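Local coordinates for protein cytochrome P450 (Zobellia galactanivorans, PDB 6G5O) that binds protoporphyrin IX containing iron within a single, largely helical chain of the cytochrome P450 family, at residues A[134-138]-A[139-143]. Sequence-based numbering, arbitrary orientation.
Sequences ALTLL and LNTPF
With CG anti to the backbone N (chi1 -174°) and CD1 turned back beside CA, L135 brings CD1 to 3.7 Å from CD1 of L139, one helical turn on. The two side chains run at a slant to one another, and W149 and F218 of neighbouring helices pack on both. Their backbones are joined by a regular i to i+4 bond of helix 122-139, from L139 N to L135 O (3.0 Å), nearly straight at 162°. The helix ends in a Schellman motif, for which the evidence is threefold. N140 turns to positive phi (57°), and T141 N donates in the carbonyl plane to T136 O at 3.1 Å. The third sign is a weak bond of 3.4 Å from N140 N to L137 O. The returning chain then folds over T136, whose methyl CG2 lies 3.7 Å from F143 O, while T141 OG1 sits 3.7 Å from T136 CB. Chi1 of T136 puts OG1 between the backbone N and the carbonyl carbon, where it bonds R133 O, and leaves CG2 as the branch that meets the loop. L138, a residue of the haem pocket, touches the haem, and R93 donates to the carbonyls of L137 and L138. With T136 O taken up by the turn and an arginine at the next two carbonyls, the C-terminal end of the helix is well supplied with donors, and the positive charge would probably offset its partial negative charge.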
loop_
_atom_site.group_PDB
_atom_site.type_symbol
_atom_site.label_atom_id
_atom_site.label_comp_id
_atom_site.label_asym_id
_atom_site.label_seq_id
_atom_site.Cartn_x
_atom_site.Cartn_y
_atom_site.Cartn_z
ATOM N N ALA A 134 -13.123 6.178 -2.203
ATOM C CA ALA A 134 -13.083 4.787 -2.648
ATOM C C ALA A 134 -13.211 3.826 -1.458
ATOM O O ALA A 134 -13.736 2.750 -1.600
ATOM C CB ALA A 134 -11.817 4.525 -3.398
ATOM N N LEU A 135 -12.783 4.250 -0.283
ATOM C CA LEU A 135 -12.809 3.375 0.906
ATOM C C LEU A 135 -14.232 3.138 1.429
ATOM O O LEU A 135 -14.486 2.094 2.053
ATOM C CB LEU A 135 -11.909 3.920 1.992
ATOM C CG LEU A 135 -11.707 3.050 3.260
ATOM C CD1 LEU A 135 -11.109 1.699 2.888
ATOM C CD2 LEU A 135 -10.860 3.737 4.319
ATOM N N THR A 136 -15.178 4.057 1.126
ATOM C CA THR A 136 -16.575 3.879 1.497
ATOM C C THR A 136 -17.212 2.679 0.773
ATOM O O THR A 136 -18.120 1.976 1.345
ATOM C CB THR A 136 -17.422 5.129 1.204
ATOM O OG1 THR A 136 -17.367 5.431 -0.201
ATOM C CG2 THR A 136 -16.894 6.330 2.007
ATOM N N LEU A 137 -16.748 2.431 -0.455
ATOM C CA LEU A 137 -17.182 1.251 -1.216
ATOM C C LEU A 137 -16.649 -0.053 -0.636
ATOM O O LEU A 137 -17.377 -1.019 -0.550
ATOM C CB LEU A 137 -16.761 1.309 -2.694
ATOM C CG LEU A 137 -17.142 2.611 -3.432
ATOM C CD1 LEU A 137 -16.601 2.661 -4.846
ATOM C CD2 LEU A 137 -18.654 2.794 -3.434
ATOM N N LEU A 138 -15.382 -0.092 -0.292
ATOM C CA LEU A 138 -14.803 -1.311 0.278
ATOM C C LEU A 138 -15.466 -1.653 1.619
ATOM O O LEU A 138 -15.779 -2.814 1.877
ATOM C CB LEU A 138 -13.288 -1.172 0.479
ATOM C CG LEU A 138 -12.533 -2.441 0.873
ATOM C CD1 LEU A 138 -12.446 -3.464 -0.264
ATOM C CD2 LEU A 138 -11.147 -2.108 1.392
ATOM N N LEU A 139 -15.669 -0.630 2.438
ATOM C CA LEU A 139 -16.264 -0.780 3.741
ATOM C C LEU A 139 -17.801 -0.866 3.710
ATOM O O LEU A 139 -18.408 -1.338 4.676
ATOM C CB LEU A 139 -15.817 0.351 4.639
ATOM C CG LEU A 139 -14.598 0.139 5.518
ATOM C CD1 LEU A 139 -13.478 -0.428 4.710
ATOM C CD2 LEU A 139 -14.210 1.463 6.162
ATOM N N ASN A 140 -18.406 -0.428 2.596
ATOM C CA ASN A 140 -19.859 -0.395 2.427
ATOM C C ASN A 140 -20.520 0.442 3.537
ATOM O O ASN A 140 -21.488 0.004 4.169
ATOM C CB ASN A 140 -20.445 -1.816 2.377
ATOM C CG ASN A 140 -21.897 -1.840 1.908
ATOM O OD1 ASN A 140 -22.319 -1.001 1.122
ATOM N ND2 ASN A 140 -22.660 -2.803 2.394
ATOM N N THR A 141 -19.928 1.615 3.784
ATOM C CA THR A 141 -20.471 2.648 4.634
ATOM C C THR A 141 -21.127 3.746 3.764
ATOM O O THR A 141 -20.881 3.852 2.553
ATOM C CB THR A 141 -19.380 3.366 5.469
ATOM O OG1 THR A 141 -18.457 4.040 4.604
ATOM C CG2 THR A 141 -18.620 2.434 6.328
ATOM N N PRO A 142 -21.942 4.588 4.394
ATOM C CA PRO A 142 -22.431 5.751 3.643
ATOM C C PRO A 142 -21.287 6.631 3.074
ATOM O O PRO A 142 -20.244 6.839 3.713
ATOM C CB PRO A 142 -23.251 6.534 4.689
ATOM C CG PRO A 142 -23.623 5.509 5.748
ATOM C CD PRO A 142 -22.513 4.485 5.764
ATOM N N PHE A 143 -21.490 7.148 1.872
ATOM C CA PHE A 143 -20.508 8.027 1.250
ATOM C C PHE A 143 -19.985 9.153 2.156
ATOM O O PHE A 143 -18.794 9.488 2.142
ATOM C CB PHE A 143 -21.122 8.592 -0.006
ATOM C CG PHE A 143 -20.230 9.535 -0.759
ATOM C CD1 PHE A 143 -20.245 10.896 -0.451
ATOM C CD2 PHE A 143 -19.361 9.064 -1.766
ATOM C CE1 PHE A 143 -19.428 11.777 -1.152
ATOM C CE2 PHE A 143 -18.549 9.947 -2.457
ATOM C CZ PHE A 143 -18.593 11.300 -2.159
#